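Local coordinates for NIPSNAP domain-containing protein (Burkholderia xenovorans, PDB 5KAK) that is of unknown function but belongs to the NipSnap family, whose domain is grouped with the dimeric alpha-beta barrels, at residues E33-A36 with I37-P40; N91-P94 with L95-R98; F26-H29 with F30-G34. All coordinates share one frame; numbering follows the deposited sequence. Where two conformers were deposited one is given.

Interaction 1: E33-A36 with I37-P40; sequences EGIA and IQRP
Ile-35 and Arg-39, one helical turn apart, make a worked example of an aliphatic side chain supporting the flat head of an arginine. In the conformer of Arg-39 described here, one of two modelled, Ile-35 CG1 lies 3.5 Å from the plane of the Arg-39 guanidinium, over one face but displaced toward the rim. The methyl branch comes from the same face, nearer its NH2 corner, with Ile-35 CG2 3.7 Å from Arg-39 NH2. Two torsions create this meeting. Ile-35 turns CG1 opposite its own backbone N (chi1 -158°), and Arg-39 runs extended before bending at chi3 (39°), so the two chains cross obliquely.

The rim of the guanidinium is held differently. A water in its plane accepts from Arg-39 NE at 2.7 Å and gives a weak bond to Ile-35 O at 3.0 Å. That carbonyl oxygen also takes the helical bond from Arg-39 N at 2.9 Å, so backbone and water grip it together. Arg-39 NH1 is bonded to the carbonyl O of Phe-109 in the second subunit, another copy of the protein, which further limits rotation of the head.

Gln-38 N bonds Gly-34 O at 3.0 Å, continuing the helix. At Pro-40, which has no N-H to give to the turn before, the helix kinks but carries on, with Pro-40 CG 3.3 Å from Ala-36 O.

Helix 23-42, which holds the stretch, packs on strand 58-65 through Ile-35 and Gln-38 against Trp-63, and on helix 82-92 through Ile-37 against Glu-83 and Trp-84. Arg-39 adds a cation-pi contact with Trp-117 of the same chain, and Ile-35 also packs on Phe-109 of the second subunit. A helix laid against the four-stranded antiparallel sheet is consistent with the dimeric alpha-beta barrel grouping.

Interaction 2: N91-P94 with L95-R98; sequences NIQP and LLVR
Leu-95 and Leu-96 each donate a backbone N-H three residues back, to Ile-92 O and Gln-93 O, and so draw the end of helix 82-92 into a 3-10 turn ahead of strand 96-106. The first bond, Leu-95 N to Ile-92 O, measures 2.8 Å and the second, Leu-96 N to Gln-93 O, is longer at 3.3 Å. Both donors stand well above the carbonyl plane, by 45° and 62°, in keeping with the tight turn.

The leucine side chains then pack back on the turn they have just left. Leu-96 places CG opposite its carbonyl carbon (chi1 -59°), which brings Leu-96 CG to 3.4 Å from Ile-92 O. From there the branches part: Leu-96 CD2 meets the methyl Ile-92 CG2 at 4.0 Å, whereas Leu-96 CD1 lies 3.9 Å from Gln-93 CA. Leu-95 goes elsewhere, with Leu-95 CD1 against Asn-91 O at 3.6 Å and a looser approach to Ile-92 CD1 at 4.4 Å. Ile-92 thus offers one methyl to each leucine.

Farther along, Val-97 and Arg-98 both face Asp-17 in a classic beta bulge where the chain turns a corner. Gln-93 directs its amide out of the turn altogether: OE1 accepts from Asn-21 ND2 and NE2 donates to Pro-20 O, both of the third subunit, while Leu-96 also packs on that Pro-20.

The chemistry divides the work. Backbone bonds and leucine methyls shape the passage from helix to strand within the chain, leaving the polar end of Gln-93 to bind a neighbouring subunit through both atoms of its amide. Such a bidentate grip fixes which way round the amide lies, and it makes this turn part of the assembly interface.

Interaction 3: F26-H29 with F30-G34; sequences FAQH and FEREG
Phe-26 and Phe-30 supply the aromatic part of the contact. Their side chains run alongside each other and point the same way, with ring planes only 22° apart, yet the rings are slid so far that they barely overlap and the centroids of Phe-26 and Phe-30 stand 4.9 Å apart. They touch along one side, Phe-26 CE1 and CZ against Phe-30 CE1, the CZ to CE1 distance being 3.5 Å. Phe-26 O lies at the edge of the Phe-30 ring, in its plane.

Among the backbone bonds, that of Gly-34 N to His-29 O (3.0 Å) spans five residues and marks a wider, pi-type turn; Glu-33 N bonds the same oxygen weakly.

Polar side chains form a third group. Gln-28 runs alongside Arg-32, its CD over one face of the guanidinium near the NH2 end, the planes 24° apart and Gln-28 NE2 3.8 Å from Arg-32 NH2. Glu-31 CG sits between its own backbone N and carbonyl carbon (chi1 68°), which brings it to 3.3 Å from Ala-27 O; Glu-31 OE1 is bonded to Ser-108 OG of the second subunit. A water bridges His-29 ND1 (2.9 Å) and Glu-33 OE1 (3.0 Å), and His-29 NE2 is bonded to Glu-25, so both ring nitrogens have partners.

Helix 23-42 presents its two phenylalanines to Ile-92 of helix 82-92. Phe-26 also packs on Tyr-16 and Leu-18 of strand 10-18, while Phe-30 meets Tyr-87 edge-to-face and the ring of Tyr-48 in strand 45-51.

In the fold
Interactions 1 and 3 are successive turns of helix 23-42 and share Glu-33 and Gly-34, whereas interaction 2 belongs to the exit of helix 82-92 toward the sheet. Interaction 1 is the more buried; the other two are partly so. Aromatic rings of interaction 3 meet aliphatic side chains of interaction 2, and Asn-91 packs on His-29, which knits the two helices together. Between interactions 1 and 3, Gln-38 OE1 touches Phe-30 CE2 and Ile-35 N probably hydrogen-bonds Phe-30 O. The assembly is served differently as well: interactions 1 and 3 face the second subunit through a guanidinium and a carboxylate respectively, with apolar packing beside them, while interaction 2 engages the third through an amide.

Interaction 1: E33-A36 with I37-P40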
loop_
_atom_site.group_PDB
_atom_site.type_symbol
_atom_site.label_atom_id
_atom_site.label_comp_id
_atom_site.label_asym_id
_atom_site.label_seq_id
_atom_site.Cartn_x
_atom_site.Cartn_y
_atom_site.Cartn_z
ATOM N N GLU E 33 10.985 21.115 -24.204
ATOM C CA GLU E 33 11.122 22.371 -23.480
ATOM C C GLU E 33 11.715 22.194 -22.085
ATOM O O GLU E 33 12.660 22.895 -21.717
ATOM C CB GLU E 33 9.756 23.066 -23.402
ATOM C CG GLU E 33 9.744 24.340 -22.580
ATOM C CD GLU E 33 8.393 25.043 -22.581
ATOM O OE1 GLU E 33 7.402 24.467 -23.091
ATOM O OE2 GLU E 33 8.320 26.177 -22.066
ATOM N N GLY E 34 11.179 21.258 -21.299
ATOM C CA GLY E 34 11.478 21.249 -19.875
ATOM C C GLY E 34 12.884 20.815 -19.509
ATOM O O GLY E 34 13.449 21.310 -18.530
ATOM N N ILE E 35 13.466 19.878 -20.255
ATOM C CA ILE E 35 14.768 19.375 -19.830
ATOM C C ILE E 35 15.852 20.403 -20.124
ATOM O O ILE E 35 16.853 20.477 -19.396
ATOM C CB ILE E 35 15.064 18.002 -20.469
ATOM C CG1 ILE E 35 16.104 17.237 -19.643
ATOM C CG2 ILE E 35 15.524 18.150 -21.919
ATOM C CD1 ILE E 35 15.631 16.874 -18.230
ATOM N N ALA E 36 15.659 21.236 -21.153
ATOM C CA ALA E 36 16.605 22.309 -21.433
ATOM C C ALA E 36 16.659 23.302 -20.286
ATOM O O ALA E 36 17.680 23.972 -20.091
ATOM C CB ALA E 36 16.225 23.027 -22.728
ATOM N N ILE E 37 15.565 23.432 -19.538
ATOM C CA ILE E 37 15.570 24.263 -18.342
ATOM C C ILE E 37 16.236 23.529 -17.187
ATOM O O ILE E 37 17.126 24.065 -16.518
ATOM C CB ILE E 37 14.137 24.671 -17.960
ATOM C CG1 ILE E 37 13.436 25.384 -19.102
ATOM C CG2 ILE E 37 14.145 25.552 -16.725
ATOM C CD1 ILE E 37 11.964 25.589 -18.838
ATOM N N GLN E 38 15.799 22.287 -16.937
ATOM C CA GLN E 38 16.086 21.642 -15.663
ATOM C C GLN E 38 17.471 21.012 -15.621
ATOM O O GLN E 38 18.172 21.140 -14.618
ATOM C CB GLN E 38 15.011 20.592 -15.364
ATOM C CG GLN E 38 15.162 19.918 -14.000
ATOM C CD GLN E 38 14.192 18.766 -13.805
ATOM O OE1 GLN E 38 13.844 18.070 -14.756
ATOM N NE2 GLN E 38 13.740 18.569 -12.571
ATOM N N ARG E 39 17.887 20.338 -16.689
ATOM C CA ARG E 39 19.154 19.615 -16.635
ATOM C C ARG E 39 20.366 20.509 -16.398
ATOM O O ARG E 39 21.232 20.116 -15.597
ATOM C CB ARG E 39 19.341 18.783 -17.910
ATOM C CG ARG E 39 20.611 17.932 -17.886
ATOM C CD ARG E 39 20.526 16.771 -18.855
ATOM N NE ARG E 39 19.871 17.153 -20.098
ATOM C CZ ARG E 39 19.591 16.308 -21.085
ATOM N NH1 ARG E 39 19.922 15.031 -20.979
ATOM N NH2 ARG E 39 18.984 16.744 -22.179
ATOM N N PRO E 40 20.507 21.683 -17.023
ATOM C CA PRO E 40 21.709 22.484 -16.741
ATOM C C PRO E 40 21.793 22.944 -15.297
ATOM O O PRO E 40 22.901 23.123 -14.778
ATOM C CB PRO E 40 21.579 23.680 -17.695
ATOM C CG PRO E 40 20.552 23.273 -18.712
ATOM C CD PRO E 40 19.626 22.349 -17.999
HETATM O O HOH W 1 18.852 19.332 -21.280
#

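Interaction 2: N91-P94 with L95-R98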
loop_
_atom_site.group_PDB
_atom_site.type_symbol
_atom_site.label_atom_id
_atom_site.label_comp_id
_atom_site.label_asym_id
_atom_site.label_seq_id
_atom_site.Cartn_x
_atom_site.Cartn_y
_atom_site.Cartn_z
ATOM N N ASN E 91 2.350 23.187 -18.056
ATOM C CA ASN E 91 2.437 21.950 -18.816
ATOM C C ASN E 91 2.451 20.676 -17.995
ATOM O O ASN E 91 1.932 19.668 -18.468
ATOM C CB ASN E 91 3.695 21.954 -19.689
ATOM C CG ASN E 91 3.704 23.103 -20.661
ATOM O OD1 ASN E 91 2.916 23.128 -21.611
ATOM N ND2 ASN E 91 4.581 24.067 -20.431
ATOM N N ILE E 92 3.057 20.674 -16.812
ATOM C CA ILE E 92 3.259 19.441 -16.059
ATOM C C ILE E 92 2.258 19.299 -14.923
ATOM O O ILE E 92 1.735 18.206 -14.686
ATOM C CB ILE E 92 4.707 19.357 -15.535
ATOM C CG1 ILE E 92 5.710 19.331 -16.700
ATOM C CG2 ILE E 92 4.878 18.133 -14.635
ATOM C CD1 ILE E 92 5.430 18.282 -17.756
ATOM N N GLN E 93 2.009 20.390 -14.203
ATOM C CA GLN E 93 1.048 20.388 -13.102
ATOM C C GLN E 93 -0.261 19.673 -13.426
ATOM O O GLN E 93 -0.712 18.868 -12.594
ATOM C CB GLN E 93 0.796 21.843 -12.676
ATOM C CG GLN E 93 -0.277 21.992 -11.636
ATOM C CD GLN E 93 0.163 21.446 -10.303
ATOM O OE1 GLN E 93 1.324 21.587 -9.928
ATOM N NE2 GLN E 93 -0.754 20.805 -9.586
ATOM N N PRO E 94 -0.910 19.895 -14.578
ATOM C CA PRO E 94 -2.178 19.198 -14.854
ATOM C C PRO E 94 -2.052 17.692 -15.037
ATOM O O PRO E 94 -3.086 17.002 -15.034
ATOM C CB PRO E 94 -2.669 19.856 -16.146
ATOM C CG PRO E 94 -1.927 21.155 -16.225
ATOM C CD PRO E 94 -0.602 20.885 -15.630
ATOM N N LEU E 95 -0.844 17.159 -15.199
ATOM C CA LEU E 95 -0.661 15.733 -15.420
ATOM C C LEU E 95 -0.319 14.987 -14.148
ATOM O O LEU E 95 -0.326 13.749 -14.162
ATOM C CB LEU E 95 0.443 15.479 -16.455
ATOM C CG LEU E 95 0.394 16.238 -17.779
ATOM C CD1 LEU E 95 1.709 16.096 -18.549
ATOM C CD2 LEU E 95 -0.761 15.732 -18.625
ATOM N N LEU E 96 -0.051 15.706 -13.056
ATOM C CA LEU E 96 0.428 15.096 -11.819
ATOM C C LEU E 96 -0.722 14.571 -10.967
ATOM O O LEU E 96 -1.795 15.180 -10.891
ATOM C CB LEU E 96 1.231 16.118 -11.017
ATOM C CG LEU E 96 2.451 16.683 -11.732
ATOM C CD1 LEU E 96 3.074 17.817 -10.922
ATOM C CD2 LEU E 96 3.445 15.566 -11.936
ATOM N N VAL E 97 -0.502 13.397 -10.373
ATOM C CA VAL E 97 -1.413 12.811 -9.396
ATOM C C VAL E 97 -0.736 12.627 -8.046
ATOM O O VAL E 97 -1.318 12.953 -6.998
ATOM C CB VAL E 97 -1.991 11.468 -9.905
ATOM C CG1 VAL E 97 -2.722 10.743 -8.796
ATOM C CG2 VAL E 97 -2.914 11.692 -11.103
ATOM N N ARG E 98 0.495 12.131 -8.043
ATOM C CA ARG E 98 1.205 11.819 -6.807
ATOM C C ARG E 98 2.699 11.901 -7.060
ATOM O O ARG E 98 3.170 11.528 -8.140
ATOM C CB ARG E 98 0.816 10.422 -6.317
ATOM C CG ARG E 98 1.538 9.921 -5.085
ATOM C CD ARG E 98 1.040 8.524 -4.750
ATOM N NE ARG E 98 -0.415 8.500 -4.604
ATOM C CZ ARG E 98 -1.267 8.072 -5.537
ATOM N NH1 ARG E 98 -0.820 7.615 -6.702
ATOM N NH2 ARG E 98 -2.571 8.109 -5.306
HETATM O O HOH W 2 -2.447 17.454 -11.293
HETATM O O HOH W 3 -3.296 14.769 -13.311
#

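Interaction 3: F26-H29 with F30-G34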
loop_
_atom_site.group_PDB
_atom_site.type_symbol
_atom_site.label_atom_id
_atom_site.label_comp_id
_atom_site.label_asym_id
_atom_site.label_seq_id
_atom_site.Cartn_x
_atom_site.Cartn_y
_atom_site.Cartn_z
ATOM N N PHE E 26 3.759 14.224 -20.977
ATOM C CA PHE E 26 4.831 14.561 -20.042
ATOM C C PHE E 26 6.189 14.497 -20.738
ATOM O O PHE E 26 6.965 15.467 -20.716
ATOM C CB PHE E 26 4.764 13.607 -18.839
ATOM C CG PHE E 26 5.700 13.956 -17.710
ATOM C CD1 PHE E 26 7.044 13.678 -17.807
ATOM C CD2 PHE E 26 5.221 14.529 -16.528
ATOM C CE1 PHE E 26 7.905 13.981 -16.776
ATOM C CE2 PHE E 26 6.071 14.830 -15.492
ATOM C CZ PHE E 26 7.415 14.556 -15.606
ATOM N N ALA E 27 6.463 13.377 -21.413
ATOM C CA ALA E 27 7.712 13.217 -22.155
ATOM C C ALA E 27 7.850 14.261 -23.253
ATOM O O ALA E 27 8.939 14.811 -23.463
ATOM C CB ALA E 27 7.785 11.810 -22.752
ATOM N N GLN E 28 6.767 14.527 -23.989
ATOM C CA GLN E 28 6.802 15.556 -25.018
ATOM C C GLN E 28 7.202 16.900 -24.431
ATOM O O GLN E 28 8.031 17.617 -24.999
ATOM C CB GLN E 28 5.440 15.660 -25.704
ATOM C CG GLN E 28 5.164 14.563 -26.722
ATOM C CD GLN E 28 3.842 14.773 -27.453
ATOM O OE1 GLN E 28 2.954 15.482 -26.969
ATOM N NE2 GLN E 28 3.708 14.157 -28.627
ATOM N N HIS E 29 6.603 17.277 -23.300
ATOM C CA HIS E 29 6.890 18.596 -22.750
ATOM C C HIS E 29 8.348 18.695 -22.338
ATOM O O HIS E 29 8.997 19.723 -22.567
ATOM C CB HIS E 29 5.977 18.892 -21.561
ATOM C CG HIS E 29 4.565 19.222 -21.949
ATOM N ND1 HIS E 29 4.248 20.250 -22.807
ATOM C CD2 HIS E 29 3.389 18.663 -21.579
ATOM C CE1 HIS E 29 2.936 20.307 -22.957
ATOM N NE2 HIS E 29 2.393 19.353 -22.221
ATOM N N PHE E 30 8.891 17.616 -21.757
ATOM C CA PHE E 30 10.262 17.660 -21.274
ATOM C C PHE E 30 11.262 17.623 -22.418
ATOM O O PHE E 30 12.271 18.337 -22.384
ATOM C CB PHE E 30 10.503 16.518 -20.268
ATOM C CG PHE E 30 10.305 16.960 -18.853
ATOM C CD1 PHE E 30 9.055 16.922 -18.266
ATOM C CD2 PHE E 30 11.356 17.540 -18.158
ATOM C CE1 PHE E 30 8.865 17.388 -16.980
ATOM C CE2 PHE E 30 11.177 18.017 -16.886
ATOM C CZ PHE E 30 9.934 17.945 -16.293
ATOM N N GLU E 31 11.024 16.793 -23.434
ATOM C CA GLU E 31 11.983 16.758 -24.533
ATOM C C GLU E 31 11.947 18.057 -25.326
ATOM O O GLU E 31 12.993 18.552 -25.753
ATOM C CB GLU E 31 11.730 15.561 -25.450
ATOM C CG GLU E 31 10.434 15.636 -26.235
ATOM C CD GLU E 31 10.079 14.307 -26.880
ATOM O OE1 GLU E 31 10.836 13.333 -26.668
ATOM O OE2 GLU E 31 9.052 14.238 -27.591
ATOM N N ARG E 32 10.761 18.649 -25.500
ATOM C CA ARG E 32 10.667 19.873 -26.291
ATOM C C ARG E 32 11.115 21.106 -25.524
ATOM O O ARG E 32 11.571 22.073 -26.139
ATOM C CB ARG E 32 9.231 20.098 -26.780
ATOM C CG ARG E 32 8.739 19.096 -27.798
ATOM C CD ARG E 32 7.292 19.378 -28.149
ATOM N NE ARG E 32 6.729 18.383 -29.054
ATOM C CZ ARG E 32 5.443 18.324 -29.374
ATOM N NH1 ARG E 32 4.597 19.203 -28.855
ATOM N NH2 ARG E 32 5.001 17.389 -30.204
ATOM N N GLU E 33 10.985 21.115 -24.204
ATOM C CA GLU E 33 11.122 22.371 -23.480
ATOM C C GLU E 33 11.715 22.194 -22.085
ATOM O O GLU E 33 12.660 22.895 -21.717
ATOM C CB GLU E 33 9.756 23.066 -23.402
ATOM C CG GLU E 33 9.744 24.340 -22.580
ATOM C CD GLU E 33 8.393 25.043 -22.581
ATOM O OE1 GLU E 33 7.402 24.467 -23.091
ATOM O OE2 GLU E 33 8.320 26.177 -22.066
ATOM N N GLY E 34 11.179 21.258 -21.299
ATOM C CA GLY E 34 11.478 21.249 -19.875
ATOM C C GLY E 34 12.884 20.815 -19.509
ATOM O O GLY E 34 13.449 21.310 -18.530
HETATM O O HOH W 4 6.296 21.897 -24.064
#